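Long-range contacts in mannitol dehydrogenase (Pseudomonas fluorescens, PDB 1M2W), which probably catalyses the NAD-dependent interconversion of D-mannitol and D-fructose, holding the cofactor and the sugar alcohol in one cleft: residues A[229-234]-A[257-262]; A[233-238]-A[371-376]. All coordinates share one frame; numbering follows the deposited sequence.

Contact 1: residues A[229-234]-A[257-262]; sequences VDRITP and VCEPFV. With NAD (nicotinamide-adenine-dinucleotide), chain C; MTL (D-mannitol), chain D.
The guanidinium of R231 lies between C258 and V262: SG of C258 sits over the centre of one face, 3.5 Å above the plane, and CB of V262 covers the opposite face nearer the rim. At the edge of the guanidinium, near its plane, is E259 O, which accepts from R231 NE at 3.0 Å almost in line with its C=O; NH2 adds weak bonds to the E259 and P260 carbonyls. Beyond the two segments, NH2 pairs with E87 and NH1 donates to the A40 carbonyl. The F261 ring offers its edge to D230, OD2 standing 3.3 Å from CE2, with carboxylate and ring planes 63° apart.

E259 and I232 close a second set of bonds. E259 N donates to I232 O, while the glutamate, its CG turned between backbone N and carbonyl carbon (chi1 62°), brings OE1 back to I232 N at 2.8 Å. That bond is nearly straight (167°), and the N-H reaches OE1 from the anti side, out of the carboxylate plane. Farther along, P234 CD packs on V257 CG1, and a water joins P234 O to V257 N.

Segment 229-234 also serves the ligands of this Rossmann-type dehydrogenase: D230 OD1 accepts from mannitol O1 at 2.6 Å, R231 N donates to the same hydroxyl, and T233 N donates to the nicotinamide carboxamide oxygen O7N at 3.0 Å. D230 OD1 and E259 OE1 come within 4.4 Å; R361, salt-bridged to both, probably offsets the repulsion between the two carboxylates, of which D230 holds the sugar.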
# COMPACT_ATOMS: atom_id res chain seq x y z
N VAL A 229 -4.43 -0.17 7.59
CA VAL A 229 -4.80 1.04 6.89
C VAL A 229 -5.67 0.67 5.70
O VAL A 229 -5.40 -0.33 5.06
CB VAL A 229 -3.52 1.77 6.39
CG1 VAL A 229 -2.71 2.25 7.63
CG2 VAL A 229 -2.67 0.82 5.53
N ASP A 230 -6.69 1.46 5.39
CA ASP A 230 -7.58 1.08 4.29
C ASP A 230 -8.26 2.27 3.59
O ASP A 230 -8.93 3.07 4.25
CB ASP A 230 -8.70 0.16 4.86
CG ASP A 230 -9.60 -0.49 3.78
OD1 ASP A 230 -9.33 -0.34 2.57
OD2 ASP A 230 -10.60 -1.16 4.15
N ARG A 231 -8.03 2.40 2.28
CA ARG A 231 -8.75 3.35 1.45
C ARG A 231 -8.34 3.08 -0.00
O ARG A 231 -7.16 3.20 -0.34
CB ARG A 231 -8.44 4.81 1.78
CG ARG A 231 -9.46 5.74 1.05
CD ARG A 231 -9.46 7.16 1.54
NE ARG A 231 -10.82 7.72 1.46
CZ ARG A 231 -11.18 8.90 1.96
NH1 ARG A 231 -10.30 9.68 2.57
NH2 ARG A 231 -12.46 9.29 1.90
N ILE A 232 -9.30 2.68 -0.85
CA ILE A 232 -8.98 2.41 -2.24
C ILE A 232 -8.69 3.74 -2.94
O ILE A 232 -9.49 4.68 -2.91
CB ILE A 232 -10.11 1.65 -2.91
CG1 ILE A 232 -10.23 0.25 -2.24
CG2 ILE A 232 -9.87 1.52 -4.43
CD1 ILE A 232 -11.53 -0.48 -2.63
N THR A 233 -7.51 3.81 -3.55
CA THR A 233 -7.03 5.03 -4.22
C THR A 233 -6.42 4.66 -5.58
O THR A 233 -5.30 4.14 -5.65
CB THR A 233 -5.92 5.68 -3.30
OG1 THR A 233 -6.45 5.86 -1.98
CG2 THR A 233 -5.49 7.06 -3.84
N PRO A 234 -7.13 4.91 -6.67
CA PRO A 234 -6.63 4.60 -8.03
C PRO A 234 -5.42 5.45 -8.44
O PRO A 234 -5.05 6.47 -7.78
CB PRO A 234 -7.81 4.97 -8.95
CG PRO A 234 -9.01 4.98 -8.04
CD PRO A 234 -8.48 5.51 -6.72
N VAL A 257 -7.87 10.85 -6.30
CA VAL A 257 -9.23 10.29 -6.31
C VAL A 257 -9.21 9.14 -5.31
O VAL A 257 -8.19 8.45 -5.18
CB VAL A 257 -9.57 9.71 -7.70
CG1 VAL A 257 -10.73 8.70 -7.62
CG2 VAL A 257 -9.99 10.83 -8.61
N CYS A 258 -10.30 8.94 -4.58
CA CYS A 258 -10.36 7.82 -3.64
C CYS A 258 -11.84 7.50 -3.42
O CYS A 258 -12.71 8.27 -3.84
CB CYS A 258 -9.74 8.18 -2.27
SG CYS A 258 -10.49 9.65 -1.47
N GLU A 259 -12.11 6.36 -2.79
CA GLU A 259 -13.50 5.98 -2.48
C GLU A 259 -13.90 6.69 -1.18
O GLU A 259 -13.05 7.21 -0.44
CB GLU A 259 -13.58 4.46 -2.24
CG GLU A 259 -12.70 4.07 -1.01
CD GLU A 259 -12.85 2.60 -0.64
OE1 GLU A 259 -11.89 2.01 -0.10
OE2 GLU A 259 -13.95 2.04 -0.87
N PRO A 260 -15.21 6.75 -0.89
CA PRO A 260 -15.67 7.41 0.34
C PRO A 260 -15.19 6.70 1.61
O PRO A 260 -14.84 7.35 2.60
CB PRO A 260 -17.20 7.33 0.23
CG PRO A 260 -17.44 7.36 -1.24
CD PRO A 260 -16.35 6.48 -1.80
N PHE A 261 -15.18 5.37 1.60
CA PHE A 261 -14.82 4.61 2.80
C PHE A 261 -13.36 4.82 3.18
O PHE A 261 -12.52 4.93 2.30
CB PHE A 261 -15.03 3.11 2.59
CG PHE A 261 -14.64 2.28 3.80
CD1 PHE A 261 -15.53 2.15 4.88
CD2 PHE A 261 -13.40 1.66 3.88
CE1 PHE A 261 -15.16 1.41 6.04
CE2 PHE A 261 -13.03 0.93 5.03
CZ PHE A 261 -13.91 0.81 6.10
N VAL A 262 -13.08 4.90 4.48
CA VAL A 262 -11.69 5.06 4.91
C VAL A 262 -11.59 4.46 6.32
O VAL A 262 -12.57 4.53 7.09
CB VAL A 262 -11.25 6.56 4.84
CG1 VAL A 262 -12.06 7.46 5.83
CG2 VAL A 262 -9.71 6.66 5.16
PA NAD C . 1.79 5.73 -5.62
O1A NAD C . 2.33 5.00 -6.73
O2A NAD C . 0.81 6.92 -5.74
O5B NAD C . 3.01 6.24 -4.69
C5B NAD C . 3.96 5.26 -4.19
C4B NAD C . 4.93 6.19 -3.40
O4B NAD C . 5.98 5.28 -2.81
C3B NAD C . 5.79 7.14 -4.26
O3B NAD C . 6.07 8.22 -3.39
C2B NAD C . 7.01 6.30 -4.61
O2B NAD C . 8.13 7.01 -5.15
C1B NAD C . 7.29 5.69 -3.24
N9A NAD C . 8.15 4.54 -3.30
C8A NAD C . 8.14 3.41 -4.10
N7A NAD C . 9.11 2.55 -3.82
C5A NAD C . 9.79 3.17 -2.77
C6A NAD C . 10.91 2.74 -2.05
N6A NAD C . 11.55 1.59 -2.22
N1A NAD C . 11.39 3.60 -1.03
C2A NAD C . 10.78 4.84 -0.75
N3A NAD C . 9.66 5.30 -1.45
C4A NAD C . 9.21 4.41 -2.46
O3 NAD C . 1.07 4.67 -4.67
PN NAD C . 0.04 4.73 -3.45
O1N NAD C . -1.37 4.65 -3.92
O2N NAD C . 0.42 5.92 -2.67
O5D NAD C . 0.40 3.35 -2.68
C5D NAD C . 1.60 3.39 -1.84
C4D NAD C . 1.55 2.33 -0.76
O4D NAD C . 0.67 2.62 0.35
C3D NAD C . 1.21 0.86 -1.19
O3D NAD C . 2.30 0.21 -1.79
C2D NAD C . 0.66 0.21 0.09
O2D NAD C . 1.60 -0.46 0.98
C1D NAD C . -0.05 1.38 0.75
N1N NAD C . -1.49 1.48 0.37
C2N NAD C . -2.04 1.89 -0.90
C3N NAD C . -3.46 1.83 -1.00
C7N NAD C . -4.14 2.20 -2.32
O7N NAD C . -5.45 1.98 -2.45
N7N NAD C . -3.36 2.63 -3.28
C4N NAD C . -4.25 1.39 0.11
C5N NAD C . -3.63 1.01 1.33
C6N NAD C . -2.27 1.04 1.46
O1 MTL D . -7.06 -0.19 1.29
C1 MTL D . -7.13 -0.94 0.06
C2 MTL D . -5.70 -1.04 -0.48
O2 MTL D . -4.83 -1.72 0.46
C3 MTL D . -5.70 -1.73 -1.85
O3 MTL D . -6.30 -0.81 -2.80
C4 MTL D . -4.24 -2.04 -2.29
O4 MTL D . -3.59 -0.84 -2.71
C5 MTL D . -4.25 -3.03 -3.45
O5 MTL D . -4.77 -4.29 -3.02
C6 MTL D . -2.81 -3.23 -4.04
O6 MTL D . -2.85 -4.34 -4.94
O HOH W 1 -5.62 8.91 -7.16

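Contact 2: residues A[233-238]-A[371-376]; sequences TPMTST and LERVCS. With NAD (nicotinamide-adenine-dinucleotide), chain C; MTL (D-mannitol), chain D.
M235 meets R373 where the loop of the Rossmann domain between strand 227-230 and helix 238-248 faces the short helix 371-375 of the C-terminal domain, across the ligand cleft. The apolar part is aliphatic: CG of M235, a selenomethionine, lies 3.7 Å from CG of R373, the two side chains running alongside in opposite senses. A bend at its last torsion (chi3 -62°) carries the M235 methyl CE to E372 OE2 at 3.5 Å.

The polar part belongs to the R373 guanidinium. The side chain of R373 sets out from the helix with CG anti to the backbone N (chi1 -176°), and its bend at chi3 turns the guanidinium toward mannitol. Two separate nitrogens grip neighbouring hydroxyls: NH2 donates to O3 at 2.9 Å, and NH1 to O4, also at 2.9 Å and nearly straight at 171°. D369 forms a salt bridge with NE. An alanine at R373 would probably leave mannitol O3 and O4 without these donors, D369 without its charged mate and the CG of M235 with a gap beside it. T233 O, which accepts a weak bond from the nicotinamide N7N, stands over one face of the guanidinium, 3.4 Å above the plane and toward the rim.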
# COMPACT_ATOMS: atom_id res chain seq x y z
N THR A 233 -7.51 3.81 -3.55
CA THR A 233 -7.03 5.03 -4.22
C THR A 233 -6.42 4.66 -5.58
O THR A 233 -5.30 4.14 -5.65
CB THR A 233 -5.92 5.68 -3.30
OG1 THR A 233 -6.45 5.86 -1.98
CG2 THR A 233 -5.49 7.06 -3.84
N PRO A 234 -7.13 4.91 -6.67
CA PRO A 234 -6.63 4.60 -8.03
C PRO A 234 -5.42 5.45 -8.44
O PRO A 234 -5.05 6.47 -7.78
CB PRO A 234 -7.81 4.97 -8.95
CG PRO A 234 -9.01 4.98 -8.04
CD PRO A 234 -8.48 5.51 -6.72
N MSE A 235 -4.80 5.07 -9.55
CA MSE A 235 -3.70 5.88 -10.05
C MSE A 235 -4.30 7.12 -10.70
O MSE A 235 -5.43 7.13 -11.20
CB MSE A 235 -2.88 5.12 -11.10
CG MSE A 235 -2.31 3.81 -10.55
SE MSE A 235 -1.18 2.89 -11.92
CE MSE A 235 -2.51 2.56 -13.30
N THR A 236 -3.49 8.17 -10.69
CA THR A 236 -3.85 9.44 -11.28
C THR A 236 -4.21 9.22 -12.75
O THR A 236 -3.64 8.36 -13.42
CB THR A 236 -2.62 10.43 -11.21
OG1 THR A 236 -2.91 11.64 -11.92
CG2 THR A 236 -1.39 9.80 -11.87
N SER A 237 -5.19 9.96 -13.25
CA SER A 237 -5.52 9.86 -14.68
C SER A 237 -5.97 11.21 -15.23
O SER A 237 -6.56 12.04 -14.51
CB SER A 237 -6.65 8.85 -14.95
OG SER A 237 -7.93 9.34 -14.60
N THR A 238 -5.69 11.42 -16.50
CA THR A 238 -6.16 12.61 -17.16
C THR A 238 -7.68 12.64 -17.09
O THR A 238 -8.27 13.71 -16.84
CB THR A 238 -5.76 12.58 -18.64
OG1 THR A 238 -4.33 12.60 -18.69
CG2 THR A 238 -6.40 13.73 -19.42
N LEU A 371 -6.85 -2.22 -13.06
CA LEU A 371 -6.32 -3.54 -12.73
C LEU A 371 -4.80 -3.45 -12.87
O LEU A 371 -4.09 -4.18 -12.20
CB LEU A 371 -6.89 -4.61 -13.68
CG LEU A 371 -8.37 -4.94 -13.44
CD1 LEU A 371 -8.69 -6.16 -14.32
CD2 LEU A 371 -8.63 -5.26 -11.98
N GLU A 372 -4.29 -2.55 -13.71
CA GLU A 372 -2.83 -2.44 -13.81
C GLU A 372 -2.24 -2.07 -12.44
O GLU A 372 -1.15 -2.52 -12.08
CB GLU A 372 -2.37 -1.38 -14.83
CG GLU A 372 -0.87 -1.24 -14.79
CD GLU A 372 -0.28 -0.30 -15.84
OE1 GLU A 372 0.53 -0.78 -16.69
OE2 GLU A 372 -0.62 0.91 -15.80
N ARG A 373 -2.95 -1.22 -11.70
CA ARG A 373 -2.48 -0.82 -10.38
C ARG A 373 -2.48 -2.01 -9.40
O ARG A 373 -1.48 -2.28 -8.70
CB ARG A 373 -3.40 0.28 -9.80
CG ARG A 373 -2.91 0.82 -8.47
CD ARG A 373 -3.94 1.74 -7.85
NE ARG A 373 -5.09 1.00 -7.28
CZ ARG A 373 -5.07 0.40 -6.10
NH1 ARG A 373 -3.94 0.44 -5.34
NH2 ARG A 373 -6.16 -0.20 -5.64
N VAL A 374 -3.60 -2.72 -9.35
CA VAL A 374 -3.74 -3.86 -8.43
C VAL A 374 -2.74 -4.97 -8.84
O VAL A 374 -2.12 -5.58 -7.99
CB VAL A 374 -5.19 -4.38 -8.43
CG1 VAL A 374 -5.33 -5.51 -7.42
CG2 VAL A 374 -6.10 -3.25 -8.02
N CYS A 375 -2.57 -5.18 -10.16
CA CYS A 375 -1.64 -6.20 -10.66
C CYS A 375 -0.21 -5.90 -10.36
O CYS A 375 0.62 -6.82 -10.19
CB CYS A 375 -1.69 -6.33 -12.20
SG CYS A 375 -3.17 -6.96 -12.93
N SER A 376 0.12 -4.61 -10.31
CA SER A 376 1.52 -4.26 -10.16
C SER A 376 2.24 -4.81 -8.96
O SER A 376 1.68 -4.92 -7.87
CB SER A 376 1.69 -2.72 -10.18
OG SER A 376 1.14 -2.19 -9.00
PA NAD C . 1.79 5.73 -5.62
O1A NAD C . 2.33 5.00 -6.73
O2A NAD C . 0.81 6.92 -5.74
O5B NAD C . 3.01 6.24 -4.69
C5B NAD C . 3.96 5.26 -4.19
C4B NAD C . 4.93 6.19 -3.40
O4B NAD C . 5.98 5.28 -2.81
C3B NAD C . 5.79 7.14 -4.26
O3B NAD C . 6.07 8.22 -3.39
C2B NAD C . 7.01 6.30 -4.61
O2B NAD C . 8.13 7.01 -5.15
C1B NAD C . 7.29 5.69 -3.24
N9A NAD C . 8.15 4.54 -3.30
C8A NAD C . 8.14 3.41 -4.10
N7A NAD C . 9.11 2.55 -3.82
C5A NAD C . 9.79 3.17 -2.77
C6A NAD C . 10.91 2.74 -2.05
N6A NAD C . 11.55 1.59 -2.22
N1A NAD C . 11.39 3.60 -1.03
C2A NAD C . 10.78 4.84 -0.75
N3A NAD C . 9.66 5.30 -1.45
C4A NAD C . 9.21 4.41 -2.46
O3 NAD C . 1.07 4.67 -4.67
PN NAD C . 0.04 4.73 -3.45
O1N NAD C . -1.37 4.65 -3.92
O2N NAD C . 0.42 5.92 -2.67
O5D NAD C . 0.40 3.35 -2.68
C5D NAD C . 1.60 3.39 -1.84
C4D NAD C . 1.55 2.33 -0.76
O4D NAD C . 0.67 2.62 0.35
C3D NAD C . 1.21 0.86 -1.19
O3D NAD C . 2.30 0.21 -1.79
C2D NAD C . 0.66 0.21 0.09
O2D NAD C . 1.60 -0.46 0.98
C1D NAD C . -0.05 1.38 0.75
N1N NAD C . -1.49 1.48 0.37
C2N NAD C . -2.04 1.89 -0.90
C3N NAD C . -3.46 1.83 -1.00
C7N NAD C . -4.14 2.20 -2.32
O7N NAD C . -5.45 1.98 -2.45
N7N NAD C . -3.36 2.63 -3.28
C4N NAD C . -4.25 1.39 0.11
C5N NAD C . -3.63 1.01 1.33
C6N NAD C . -2.27 1.04 1.46
O1 MTL D . -7.06 -0.19 1.29
C1 MTL D . -7.13 -0.94 0.06
C2 MTL D . -5.70 -1.04 -0.48
O2 MTL D . -4.83 -1.72 0.46
C3 MTL D . -5.70 -1.73 -1.85
O3 MTL D . -6.30 -0.81 -2.80
C4 MTL D . -4.24 -2.04 -2.29
O4 MTL D . -3.59 -0.84 -2.71
C5 MTL D . -4.25 -3.03 -3.45
O5 MTL D . -4.77 -4.29 -3.02
C6 MTL D . -2.81 -3.23 -4.04
O6 MTL D . -2.85 -4.34 -4.94

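Contacts 1 and 2 start from the same run of chain, share T233 and P234, and have centres about 12 Å apart. Contact 1 joins the end of strand 227-230, in the three-stranded sheet, to the end of strand 256-258, at one margin of the seven-stranded Rossmann sheet. Contact 2 continues along the chain toward helix 238-248, then reaches 133 residues on to helix 371-375 in the C-terminal domain. They touch where I232 CG2 packs near R373 NH2, 4.3 Å away. Both border NAD and mannitol, so segments 229-234 and 233-238, on the Rossmann side, face helix 371-375 across the bound ligands, with both domains contributing hydrogen-bond partners to the sugar.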